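Local atomic coordinates of UTP--glucose-1-phosphate uridylyltransferase (Acinetobacter baumannii, PDB entry 6IKX), a protein that catalyses the reaction of UTP with alpha-D-glucose 1-phosphate to give UDP-alpha-D-glucose and diphosphate. Residues A[143-148]-A[250-255]; A[208-213]-A[231-236]; A[217-222]-A[237-242]; A[254-259]-A[264-269]. The protein carries 1 engineered substitution. All coordinates share one frame; numbering follows the deposited sequence.

Overall arrangement
All four contacts lie in the nucleotidyltransferase (GT-A) part of the chain. Contacts 2 and 3 are close neighbours, their centres about 9 Å apart. They share helix 233-240 and build one patch beside strand 209-212, with A236 and I231 packing on L220. Contact 1, centred about 16 Å from contact 2, joins it through M146 and I147 of helix 142-153, which touch R209 and V211 on the sheet. Along the chain, contacts 2 and 3 interleave between the two segments of contact 1, and contact 4 starts on its last residues, in strand 254-257. Contacts 3 and 4 have centres about 32 Å apart: one is peripheral, the other near the UTP site and the neighbouring subunit.

Contact 1 of 4, residues A[143-148]-A[250-255]; sequences LSRMIS and RMQGQT. With SO4 (sulfate ion), chain I.
R145, on helix 142-153, reaches Q252 in the turn between strands 246-250 and 254-257. Its CB points toward that turn, CG is opposite the carbonyl carbon (chi1 -87°), and a bend at chi3 (-140°) then turns the guanidinium. R145 CD is the first atom to meet Q252, lying 3.8 Å from its OE1. At R145 NE the gap to Q252 OE1 closes to 3.2 Å, but the angle is too poor for a hydrogen bond. R145 CZ follows at 3.6 Å from Q252 OE1, so the amide oxygen sits over one face of the guanidinium, whose plane is turned 47° from that of the amide. R145 NH1 gives a weak bond of 3.4 Å to O1 of a sulfate ion, probably from the crystallisation liquor, that lies at the guanidinium edge, while NH2 donates to the carbonyl O of Q140. Q252 NE2 in turn hydrogen-bonds D136 OD1. The turn is also tied down by D142, just ahead of L143, which accepts from the backbone N of Q252 and of G253. R145 thus lies at the surface, packed on Y249 of strand 246-250, with the helix behind it and the turn across from it.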
loop_
_atom_site.group_PDB
_atom_site.type_symbol
_atom_site.label_atom_id
_atom_site.label_comp_id
_atom_site.label_asym_id
_atom_site.label_seq_id
_atom_site.Cartn_x
_atom_site.Cartn_y
_atom_site.Cartn_z
ATOM N N LEU A 143 2.105 25.848 21.795
ATOM C CA LEU A 143 2.071 24.509 22.443
ATOM C C LEU A 143 3.083 24.480 23.594
ATOM O O LEU A 143 2.811 23.831 24.621
ATOM C CB LEU A 143 2.378 23.385 21.461
ATOM C CG LEU A 143 2.377 22.011 22.135
ATOM C CD1 LEU A 143 1.001 21.658 22.663
ATOM C CD2 LEU A 143 2.864 20.936 21.188
ATOM N N SER A 144 4.234 25.118 23.401
ATOM C CA SER A 144 5.320 25.173 24.405
ATOM C C SER A 144 4.870 26.055 25.574
ATOM O O SER A 144 4.999 25.624 26.736
ATOM C CB SER A 144 6.584 25.634 23.756
ATOM O OG SER A 144 7.270 26.546 24.581
ATOM N N ARG A 145 4.334 27.243 25.291
ATOM C CA ARG A 145 3.761 28.110 26.347
ATOM C C ARG A 145 2.787 27.288 27.179
ATOM O O ARG A 145 2.884 27.308 28.408
ATOM C CB ARG A 145 2.971 29.271 25.758
ATOM C CG ARG A 145 3.827 30.478 25.442
ATOM C CD ARG A 145 3.092 31.289 24.414
ATOM N NE ARG A 145 4.070 31.769 23.480
ATOM C CZ ARG A 145 4.765 32.871 23.641
ATOM N NH1 ARG A 145 4.566 33.623 24.706
ATOM N NH2 ARG A 145 5.656 33.219 22.733
ATOM N N MET A 146 1.854 26.627 26.495
ATOM C CA MET A 146 0.738 25.876 27.116
ATOM C C MET A 146 1.262 24.673 27.922
ATOM O O MET A 146 0.698 24.427 28.975
ATOM C CB MET A 146 -0.262 25.435 26.045
ATOM C CG MET A 146 -1.387 24.612 26.609
ATOM S SD MET A 146 -2.788 24.503 25.494
ATOM C CE MET A 146 -2.565 22.851 24.833
ATOM N N ILE A 147 2.281 23.942 27.458
ATOM C CA ILE A 147 2.894 22.788 28.205
ATOM C C ILE A 147 3.505 23.332 29.514
ATOM O O ILE A 147 3.281 22.731 30.603
ATOM C CB ILE A 147 3.906 22.001 27.324
ATOM C CG1 ILE A 147 3.179 21.212 26.226
ATOM C CG2 ILE A 147 4.804 21.076 28.146
ATOM C CD1 ILE A 147 4.053 20.659 25.126
ATOM N N SER A 148 4.231 24.442 29.440
ATOM C CA SER A 148 4.919 25.004 30.627
ATOM C C SER A 148 3.834 25.390 31.645
ATOM O O SER A 148 3.828 24.874 32.780
ATOM C CB SER A 148 5.877 26.120 30.252
ATOM O OG SER A 148 5.218 27.354 30.239
ATOM N N ARG A 250 -5.155 30.626 26.143
ATOM C CA ARG A 250 -5.491 31.434 24.955
ATOM C C ARG A 250 -4.224 31.676 24.149
ATOM O O ARG A 250 -3.299 32.355 24.643
ATOM C CB ARG A 250 -6.124 32.779 25.324
ATOM C CG ARG A 250 -6.582 33.616 24.131
ATOM C CD ARG A 250 -6.936 34.998 24.623
ATOM N NE ARG A 250 -7.404 35.941 23.610
ATOM C CZ ARG A 250 -7.776 37.188 23.885
ATOM N NH1 ARG A 250 -7.719 37.637 25.127
ATOM N NH2 ARG A 250 -8.195 37.990 22.931
ATOM N N MET A 251 -4.264 31.184 22.921
ATOM C CA MET A 251 -3.229 31.337 21.892
ATOM C C MET A 251 -2.733 32.777 21.840
ATOM O O MET A 251 -3.534 33.712 22.001
ATOM C CB MET A 251 -3.824 31.035 20.522
ATOM C CG MET A 251 -4.060 29.591 20.293
ATOM S SD MET A 251 -4.718 29.380 18.660
ATOM C CE MET A 251 -3.312 29.806 17.633
ATOM N N GLN A 252 -1.472 32.908 21.458
ATOM C CA GLN A 252 -0.863 34.179 21.011
ATOM C C GLN A 252 -0.731 34.125 19.477
ATOM O O GLN A 252 -0.609 35.188 18.889
ATOM C CB GLN A 252 0.388 34.385 21.886
ATOM C CG GLN A 252 1.606 34.944 21.186
ATOM C CD GLN A 252 2.284 33.844 20.431
ATOM O OE1 GLN A 252 2.382 32.723 20.928
ATOM N NE2 GLN A 252 2.717 34.167 19.224
ATOM N N GLY A 253 -0.822 32.938 18.856
ATOM C CA GLY A 253 -0.512 32.705 17.427
ATOM C C GLY A 253 -1.790 32.646 16.596
ATOM O O GLY A 253 -2.795 33.161 17.058
ATOM N N GLN A 254 -1.765 31.996 15.436
ATOM C CA GLN A 254 -2.875 32.000 14.441
ATOM C C GLN A 254 -3.153 30.560 13.981
ATOM O O GLN A 254 -2.170 29.818 13.763
ATOM C CB GLN A 254 -2.485 32.898 13.268
ATOM C CG GLN A 254 -3.672 33.309 12.411
ATOM C CD GLN A 254 -3.333 34.223 11.254
ATOM O OE1 GLN A 254 -4.230 34.788 10.620
ATOM N NE2 GLN A 254 -2.046 34.365 10.956
ATOM N N THR A 255 -4.420 30.160 13.825
ATOM C CA THR A 255 -4.809 28.783 13.396
ATOM C C THR A 255 -5.244 28.793 11.933
ATOM O O THR A 255 -5.603 29.869 11.440
ATOM C CB THR A 255 -5.881 28.180 14.305
ATOM O OG1 THR A 255 -7.154 28.733 13.970
ATOM C CG2 THR A 255 -5.585 28.442 15.764
HETATM S S SO4 I . 6.353 37.414 24.371
HETATM O O1 SO4 I . 6.900 36.090 24.514
HETATM O O2 SO4 I . 7.411 38.375 24.522
HETATM O O3 SO4 I . 5.365 37.633 25.393
HETATM O O4 SO4 I . 5.746 37.566 23.067
#

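Contact 2 of 4, residues A[208-213]-A[231-236]; sequences GRYVLP and IQLTDA. With SO4 (sulfate ion), chain D.
In the mixed sheet of the GT-A nucleotidyltransferase fold, strand 209-212 turns Y210 and L212 toward L233, in the first turn of helix 233-240. The Y210 ring takes L233 CD2 over one face in a CH-pi contact: the methyl lies 4.0 Å from the ring centroid, 16° off the normal, and is shifted toward the rim. CE2 of Y210 is the ring atom nearest to it, at 3.9 Å from L233 CD2. The other methyl of L233 turns to L212, two residues on along the strand, with L233 CD1 4.3 Å from L212 CD1. CG of L233 stands anti to its backbone N (chi1 -175°), which sets its two methyls against Y210 and L212. Y210 also lies about 3 Å, side chain to side chain, from V206, a residue that binds UDP-glucose. Q232 is the N-cap of the helix. Beyond it a sulfate ion, probably from the crystallisation liquor, accepts from T234 N at 3.1 Å (O4) and from T234 OG1 at 3.2 Å (O4); the approach of L233 N to O1 is too short to be trusted. Two kinds of chemistry therefore meet at L233: its side chain is held by dispersion against the sheet, while the amide hydrogens at the helix start, which probably carry a partial positive charge, suit an anion.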
loop_
_atom_site.group_PDB
_atom_site.type_symbol
_atom_site.label_atom_id
_atom_site.label_comp_id
_atom_site.label_asym_id
_atom_site.label_seq_id
_atom_site.Cartn_x
_atom_site.Cartn_y
_atom_site.Cartn_z
ATOM N N GLY A 208 -8.060 22.518 19.231
ATOM C CA GLY A 208 -7.537 21.163 18.962
ATOM C C GLY A 208 -6.078 20.994 19.382
ATOM O O GLY A 208 -5.309 20.250 18.676
ATOM N N ARG A 209 -5.703 21.642 20.494
ATOM C CA ARG A 209 -4.441 21.419 21.237
ATOM C C ARG A 209 -4.782 21.203 22.716
ATOM O O ARG A 209 -5.516 21.992 23.303
ATOM C CB ARG A 209 -3.463 22.584 21.024
ATOM C CG ARG A 209 -3.081 22.839 19.569
ATOM C CD ARG A 209 -2.189 21.752 18.979
ATOM N NE ARG A 209 -1.680 22.102 17.647
ATOM C CZ ARG A 209 -2.206 21.711 16.477
ATOM N NH1 ARG A 209 -3.289 20.958 16.412
ATOM N NH2 ARG A 209 -1.629 22.075 15.359
ATOM N N TYR A 210 -4.265 20.133 23.292
ATOM C CA TYR A 210 -4.552 19.724 24.680
ATOM C C TYR A 210 -3.247 19.249 25.326
ATOM O O TYR A 210 -2.372 18.678 24.657
ATOM C CB TYR A 210 -5.617 18.625 24.741
ATOM C CG TYR A 210 -6.883 18.884 23.960
ATOM C CD1 TYR A 210 -6.909 18.833 22.565
ATOM C CD2 TYR A 210 -8.070 19.155 24.609
ATOM C CE1 TYR A 210 -8.075 19.069 21.850
ATOM C CE2 TYR A 210 -9.248 19.361 23.909
ATOM C CZ TYR A 210 -9.253 19.311 22.527
ATOM O OH TYR A 210 -10.418 19.506 21.863
ATOM N N VAL A 211 -3.126 19.513 26.621
ATOM C CA VAL A 211 -2.214 18.773 27.534
ATOM C C VAL A 211 -3.102 18.224 28.636
ATOM O O VAL A 211 -3.855 19.004 29.179
ATOM C CB VAL A 211 -1.117 19.695 28.067
ATOM C CG1 VAL A 211 -0.066 18.904 28.823
ATOM C CG2 VAL A 211 -0.521 20.519 26.945
ATOM N N LEU A 212 -3.062 16.915 28.851
ATOM C CA LEU A 212 -3.995 16.136 29.695
ATOM C C LEU A 212 -3.159 15.206 30.555
ATOM O O LEU A 212 -2.064 14.802 30.172
ATOM C CB LEU A 212 -4.932 15.285 28.831
ATOM C CG LEU A 212 -5.673 15.988 27.701
ATOM C CD1 LEU A 212 -6.317 14.958 26.789
ATOM C CD2 LEU A 212 -6.726 16.946 28.224
ATOM N N PRO A 213 -3.645 14.856 31.748
ATOM C CA PRO A 213 -3.042 13.788 32.528
ATOM C C PRO A 213 -3.450 12.408 32.015
ATOM O O PRO A 213 -4.402 12.314 31.319
ATOM C CB PRO A 213 -3.604 14.053 33.938
ATOM C CG PRO A 213 -4.956 14.662 33.679
ATOM C CD PRO A 213 -4.736 15.532 32.459
ATOM N N ILE A 231 -17.501 7.969 21.734
ATOM C CA ILE A 231 -16.773 8.337 22.993
ATOM C C ILE A 231 -16.206 9.748 22.814
ATOM O O ILE A 231 -15.402 9.934 21.885
ATOM C CB ILE A 231 -15.667 7.323 23.360
ATOM C CG1 ILE A 231 -16.193 6.011 23.958
ATOM C CG2 ILE A 231 -14.687 7.960 24.314
ATOM C CD1 ILE A 231 -17.604 5.605 23.532
ATOM N N GLN A 232 -16.600 10.664 23.706
ATOM C CA GLN A 232 -16.512 12.150 23.587
ATOM C C GLN A 232 -15.430 12.686 24.563
ATOM O O GLN A 232 -15.631 12.662 25.792
ATOM C CB GLN A 232 -17.922 12.688 23.895
ATOM C CG GLN A 232 -18.453 13.797 22.991
ATOM C CD GLN A 232 -18.864 13.316 21.622
ATOM O OE1 GLN A 232 -18.568 13.949 20.602
ATOM N NE2 GLN A 232 -19.548 12.181 21.591
ATOM N N LEU A 233 -14.291 13.152 24.058
ATOM C CA LEU A 233 -13.222 13.787 24.875
ATOM C C LEU A 233 -13.784 14.869 25.824
ATOM O O LEU A 233 -13.368 14.894 26.971
ATOM C CB LEU A 233 -12.155 14.375 23.945
ATOM C CG LEU A 233 -10.932 14.968 24.648
ATOM C CD1 LEU A 233 -10.289 13.952 25.575
ATOM C CD2 LEU A 233 -9.915 15.527 23.659
ATOM N N THR A 234 -14.676 15.741 25.369
ATOM C CA THR A 234 -15.197 16.918 26.119
ATOM C C THR A 234 -15.871 16.497 27.422
ATOM O O THR A 234 -15.790 17.302 28.388
ATOM C CB THR A 234 -16.199 17.735 25.304
ATOM O OG1 THR A 234 -17.157 16.817 24.781
ATOM C CG2 THR A 234 -15.541 18.505 24.182
ATOM N N ASP A 235 -16.454 15.295 27.470
ATOM C CA ASP A 235 -17.123 14.804 28.698
ATOM C C ASP A 235 -16.221 13.826 29.475
ATOM O O ASP A 235 -16.505 13.585 30.673
ATOM C CB ASP A 235 -18.567 14.368 28.413
ATOM C CG ASP A 235 -18.733 13.178 27.502
ATOM O OD1 ASP A 235 -17.939 12.231 27.646
ATOM O OD2 ASP A 235 -19.677 13.210 26.681
ATOM N N ALA A 236 -15.128 13.337 28.902
ATOM C CA ALA A 236 -14.014 12.801 29.720
ATOM C C ALA A 236 -13.379 13.962 30.507
ATOM O O ALA A 236 -13.073 13.782 31.679
ATOM C CB ALA A 236 -13.007 12.099 28.854
HETATM S S SO4 D . -14.895 14.850 21.368
HETATM O O1 SO4 D . -14.204 13.609 21.602
HETATM O O2 SO4 D . -13.949 15.912 21.115
HETATM O O3 SO4 D . -15.768 14.693 20.234
HETATM O O4 SO4 D . -15.670 15.186 22.531
#

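Contact 3 of 4, residues A[217-222]-A[237-242]; sequences MQLLEN and IAMLQD
L219 and M239 slide past one another in opposite directions, each reaching toward the helix the other comes from. L219 CD2 lies 4.2 Å from M239 CB, near the root of the methionine, while the far end of M239 passes on to the backbone of L219 and N222. There M239 CE sits 3.5 Å from L219 O and 3.2 Å from N222 O, so the methyl lies against two carbonyl oxygens. The bend that brings it there is in the last torsion (chi3 79°), after a chain that runs nearly straight from CB. N222 adds its CB, 3.8 Å from M239 CE.

Helix 216-220 packs here on helix 233-240, the two being joined by a loop partly missing from the model (225-229), at the rim of the nucleotidyltransferase domain and away from the UTP and UDP-glucose sites.

L219 meets L240 at about a right angle. L219 CD1 presses on L240 CB at 3.5 Å, tighter than usual van der Waals contact, with L240 CD1 behind at 3.8 Å from L219 CD1. L240 is buried, resting also on P213 and K215. The N222 side chain is held by Q218, one turn earlier in the chain: N222 ND2 donates to Q218 O at 2.8 Å, nearly straight at 172°, with the acceptor in the plane of the amide. E221 turns the other way, its OE2 forming a salt bridge with K117.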
loop_
_atom_site.group_PDB
_atom_site.type_symbol
_atom_site.label_atom_id
_atom_site.label_comp_id
_atom_site.label_asym_id
_atom_site.label_seq_id
_atom_site.Cartn_x
_atom_site.Cartn_y
_atom_site.Cartn_z
ATOM N N MET A 217 -7.388 8.549 30.455
ATOM C CA MET A 217 -7.605 7.276 29.714
ATOM C C MET A 217 -8.636 6.410 30.430
ATOM O O MET A 217 -9.357 5.681 29.725
ATOM C CB MET A 217 -6.312 6.457 29.561
ATOM C CG MET A 217 -5.261 7.138 28.727
ATOM S SD MET A 217 -5.621 7.105 26.961
ATOM C CE MET A 217 -4.297 8.183 26.425
ATOM N N GLN A 218 -8.674 6.451 31.765
ATOM C CA GLN A 218 -9.650 5.671 32.577
ATOM C C GLN A 218 -10.960 6.429 32.571
ATOM O O GLN A 218 -12.029 5.795 32.576
ATOM C CB GLN A 218 -9.175 5.473 34.010
ATOM C CG GLN A 218 -8.301 4.242 34.176
ATOM C CD GLN A 218 -6.923 4.485 33.618
ATOM O OE1 GLN A 218 -6.327 5.528 33.876
ATOM N NE2 GLN A 218 -6.420 3.524 32.852
ATOM N N LEU A 219 -10.858 7.747 32.531
ATOM C CA LEU A 219 -12.039 8.585 32.291
ATOM C C LEU A 219 -12.648 8.227 30.928
ATOM O O LEU A 219 -13.880 8.016 30.897
ATOM C CB LEU A 219 -11.636 10.053 32.399
ATOM C CG LEU A 219 -11.167 10.496 33.791
ATOM C CD1 LEU A 219 -10.950 12.012 33.849
ATOM C CD2 LEU A 219 -12.146 10.058 34.857
ATOM N N LEU A 220 -11.866 8.145 29.841
ATOM C CA LEU A 220 -12.403 7.834 28.468
ATOM C C LEU A 220 -13.027 6.427 28.459
ATOM O O LEU A 220 -13.998 6.235 27.729
ATOM C CB LEU A 220 -11.311 7.973 27.401
ATOM C CG LEU A 220 -10.952 9.411 27.002
ATOM C CD1 LEU A 220 -9.632 9.449 26.285
ATOM C CD2 LEU A 220 -12.011 10.047 26.115
ATOM N N GLU A 221 -12.512 5.485 29.260
ATOM C CA GLU A 221 -13.067 4.108 29.363
ATOM C C GLU A 221 -14.439 4.142 30.058
ATOM O O GLU A 221 -15.083 3.106 30.078
ATOM C CB GLU A 221 -12.108 3.182 30.121
ATOM C CG GLU A 221 -10.984 2.663 29.242
ATOM C CD GLU A 221 -9.785 1.990 29.897
ATOM O OE1 GLU A 221 -9.533 2.215 31.092
ATOM O OE2 GLU A 221 -9.067 1.264 29.176
ATOM N N ASN A 222 -14.874 5.280 30.621
ATOM C CA ASN A 222 -16.077 5.356 31.504
ATOM C C ASN A 222 -17.015 6.488 31.072
ATOM O O ASN A 222 -17.818 6.917 31.908
ATOM C CB ASN A 222 -15.649 5.479 32.969
ATOM C CG ASN A 222 -15.154 4.156 33.520
ATOM O OD1 ASN A 222 -15.957 3.302 33.871
ATOM N ND2 ASN A 222 -13.845 3.955 33.554
ATOM N N ILE A 237 -13.243 15.133 29.884
ATOM C CA ILE A 237 -12.690 16.355 30.519
ATOM C C ILE A 237 -13.710 16.872 31.544
ATOM O O ILE A 237 -13.311 17.134 32.715
ATOM C CB ILE A 237 -12.325 17.365 29.428
ATOM C CG1 ILE A 237 -11.124 16.857 28.628
ATOM C CG2 ILE A 237 -12.088 18.752 30.005
ATOM C CD1 ILE A 237 -10.877 17.587 27.301
ATOM N N ALA A 238 -14.991 16.932 31.185
ATOM C CA ALA A 238 -16.060 17.172 32.186
ATOM C C ALA A 238 -15.804 16.295 33.419
ATOM O O ALA A 238 -15.813 16.875 34.513
ATOM C CB ALA A 238 -17.451 16.955 31.635
ATOM N N MET A 239 -15.584 14.978 33.258
ATOM C CA MET A 239 -15.426 14.015 34.392
ATOM C C MET A 239 -14.159 14.347 35.203
ATOM O O MET A 239 -14.136 14.102 36.425
ATOM C CB MET A 239 -15.327 12.557 33.916
ATOM C CG MET A 239 -16.671 11.946 33.498
ATOM S SD MET A 239 -16.565 10.597 32.259
ATOM C CE MET A 239 -16.082 9.247 33.332
ATOM N N LEU A 240 -13.118 14.837 34.540
ATOM C CA LEU A 240 -11.840 15.207 35.176
ATOM C C LEU A 240 -12.076 16.424 36.084
ATOM O O LEU A 240 -11.346 16.583 37.043
ATOM C CB LEU A 240 -10.832 15.478 34.059
ATOM C CG LEU A 240 -9.427 15.846 34.501
ATOM C CD1 LEU A 240 -8.774 14.748 35.315
ATOM C CD2 LEU A 240 -8.572 16.211 33.314
ATOM N N GLN A 241 -13.071 17.249 35.772
ATOM C CA GLN A 241 -13.440 18.482 36.531
ATOM C C GLN A 241 -13.788 18.104 37.969
ATOM O O GLN A 241 -13.532 18.891 38.862
ATOM C CB GLN A 241 -14.626 19.190 35.876
ATOM C CG GLN A 241 -14.656 20.681 36.150
ATOM C CD GLN A 241 -13.645 21.443 35.323
ATOM O OE1 GLN A 241 -13.727 21.468 34.093
ATOM N NE2 GLN A 241 -12.708 22.112 35.994
ATOM N N ASP A 242 -14.293 16.895 38.151
ATOM C CA ASP A 242 -14.676 16.312 39.445
ATOM C C ASP A 242 -13.497 16.219 40.411
ATOM O O ASP A 242 -13.756 16.156 41.603
ATOM C CB ASP A 242 -15.220 14.905 39.253
ATOM C CG ASP A 242 -16.614 14.863 38.671
ATOM O OD1 ASP A 242 -17.255 15.935 38.561
ATOM O OD2 ASP A 242 -17.054 13.752 38.360
#

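Contact 4 of 4, residues A[254-259]-A[264-269]; sequences QTFDCG and YLKAVL
F256 and A267 carry the apolar part of the contact between strand 254-257 and helix 261-273, which comes back over the strand with its axis 7.2 Å away and at 131° to it. F256 CB meets A267 CB at 3.8 Å. F256 CD2 lies 3.7 Å from A267 N, the ring meeting that backbone obliquely. C258 SG comes in on the same methyl, 4.1 Å from A267 CB. K266 belongs here too through its aliphatic chain: with chi1 near 180° (-169°) it reaches out to F256, K266 CD coming within 3.8 Å of F256 CD2.

Aromatic packing extends beyond the two segments, where the F256 ring meets those of H270 and Y271, and Y264 that of F16. Y264 also packs on V31 of the second subunit, with its OH bonded to T29 O in its own chain.

Polar contacts are thin. D257 O is 3.4 Å from Y264 N, at an angle too poor for a hydrogen bond, and K266 NZ stands 4.0 Å from Q254 OE1. Q254 and F256 make backbone hydrogen bonds with K135 and L133 of strand 132-135, and C258 with D131. D257 makes a long, weak ion pair with R15. Strand and helix are thus held together by van der Waals packing, while D257, pointing away from the helix, lies beside the UTP-binding R15 and D131.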
loop_
_atom_site.group_PDB
_atom_site.type_symbol
_atom_site.label_atom_id
_atom_site.label_comp_id
_atom_site.label_asym_id
_atom_site.label_seq_id
_atom_site.Cartn_x
_atom_site.Cartn_y
_atom_site.Cartn_z
ATOM N N GLN A 254 -1.765 31.996 15.436
ATOM C CA GLN A 254 -2.875 32.000 14.441
ATOM C C GLN A 254 -3.153 30.560 13.981
ATOM O O GLN A 254 -2.170 29.818 13.763
ATOM C CB GLN A 254 -2.485 32.898 13.268
ATOM C CG GLN A 254 -3.672 33.309 12.411
ATOM C CD GLN A 254 -3.333 34.223 11.254
ATOM O OE1 GLN A 254 -4.230 34.788 10.620
ATOM N NE2 GLN A 254 -2.046 34.365 10.956
ATOM N N THR A 255 -4.420 30.160 13.825
ATOM C CA THR A 255 -4.809 28.783 13.396
ATOM C C THR A 255 -5.244 28.793 11.933
ATOM O O THR A 255 -5.603 29.869 11.440
ATOM C CB THR A 255 -5.881 28.180 14.305
ATOM O OG1 THR A 255 -7.154 28.733 13.970
ATOM C CG2 THR A 255 -5.585 28.442 15.764
ATOM N N PHE A 256 -5.171 27.635 11.268
ATOM C CA PHE A 256 -5.699 27.410 9.901
ATOM C C PHE A 256 -6.335 26.040 9.873
ATOM O O PHE A 256 -5.660 25.053 10.228
ATOM C CB PHE A 256 -4.610 27.480 8.838
ATOM C CG PHE A 256 -3.805 28.751 8.865
ATOM C CD1 PHE A 256 -2.727 28.885 9.716
ATOM C CD2 PHE A 256 -4.137 29.817 8.050
ATOM C CE1 PHE A 256 -2.001 30.066 9.753
ATOM C CE2 PHE A 256 -3.405 30.990 8.073
ATOM C CZ PHE A 256 -2.348 31.121 8.944
ATOM N N ASP A 257 -7.618 26.005 9.524
ATOM C CA ASP A 257 -8.384 24.742 9.477
ATOM C C ASP A 257 -8.250 24.200 8.052
ATOM O O ASP A 257 -8.956 24.736 7.180
ATOM C CB ASP A 257 -9.825 24.950 9.947
ATOM C CG ASP A 257 -10.641 23.676 9.844
ATOM O OD1 ASP A 257 -10.072 22.596 10.066
ATOM O OD2 ASP A 257 -11.821 23.766 9.500
ATOM N N CYS A 258 -7.351 23.220 7.844
ATOM C CA CYS A 258 -7.063 22.578 6.535
ATOM C C CYS A 258 -8.144 21.549 6.210
ATOM O O CYS A 258 -8.486 21.417 5.021
ATOM C CB CYS A 258 -5.663 21.992 6.509
ATOM S SG CYS A 258 -4.450 23.321 6.689
ATOM N N GLY A 259 -8.730 20.923 7.228
ATOM C CA GLY A 259 -9.919 20.068 7.063
ATOM C C GLY A 259 -10.988 20.725 6.201
ATOM O O GLY A 259 -11.858 19.983 5.712
ATOM N N TYR A 264 -7.718 25.735 4.161
ATOM C CA TYR A 264 -6.566 25.180 3.405
ATOM C C TYR A 264 -5.960 26.262 2.494
ATOM O O TYR A 264 -4.777 26.633 2.702
ATOM C CB TYR A 264 -6.973 23.923 2.638
ATOM C CG TYR A 264 -5.943 23.439 1.650
ATOM C CD1 TYR A 264 -4.770 22.831 2.080
ATOM C CD2 TYR A 264 -6.130 23.632 0.281
ATOM C CE1 TYR A 264 -3.802 22.432 1.170
ATOM C CE2 TYR A 264 -5.202 23.177 -0.636
ATOM C CZ TYR A 264 -4.029 22.607 -0.186
ATOM O OH TYR A 264 -3.122 22.200 -1.097
ATOM N N LEU A 265 -6.738 26.788 1.543
ATOM C CA LEU A 265 -6.294 27.889 0.633
ATOM C C LEU A 265 -5.708 29.028 1.484
ATOM O O LEU A 265 -4.829 29.742 1.018
ATOM C CB LEU A 265 -7.460 28.406 -0.231
ATOM C CG LEU A 265 -8.160 27.426 -1.180
ATOM C CD1 LEU A 265 -7.148 26.736 -2.067
ATOM N N LYS A 266 -6.208 29.243 2.691
ATOM C CA LYS A 266 -5.733 30.385 3.519
ATOM C C LYS A 266 -4.312 30.064 4.049
ATOM O O LYS A 266 -3.438 30.923 3.987
ATOM C CB LYS A 266 -6.775 30.663 4.612
ATOM C CG LYS A 266 -6.605 31.958 5.411
ATOM C CD LYS A 266 -7.154 31.803 6.835
ATOM C CE LYS A 266 -7.424 33.087 7.590
ATOM N NZ LYS A 266 -6.362 34.068 7.302
ATOM N N ALA A 267 -4.068 28.850 4.531
ATOM C CA ALA A 267 -2.733 28.363 4.962
ATOM C C ALA A 267 -1.771 28.443 3.765
ATOM O O ALA A 267 -0.683 29.048 3.887
ATOM C CB ALA A 267 -2.824 26.959 5.533
ATOM N N VAL A 268 -2.173 27.946 2.598
ATOM C CA VAL A 268 -1.238 27.949 1.442
ATOM C C VAL A 268 -0.782 29.387 1.220
ATOM O O VAL A 268 0.379 29.586 0.940
ATOM C CB VAL A 268 -1.865 27.351 0.178
ATOM C CG1 VAL A 268 -0.946 27.542 -1.026
ATOM C CG2 VAL A 268 -2.219 25.883 0.381
ATOM N N LEU A 269 -1.681 30.357 1.329
ATOM C CA LEU A 269 -1.348 31.777 1.045
ATOM C C LEU A 269 -0.417 32.342 2.123
ATOM O O LEU A 269 0.535 33.086 1.770
ATOM C CB LEU A 269 -2.659 32.560 0.981
ATOM C CG LEU A 269 -3.425 32.393 -0.329
ATOM C CD1 LEU A 269 -4.841 32.860 -0.142
ATOM C CD2 LEU A 269 -2.747 33.173 -1.452
#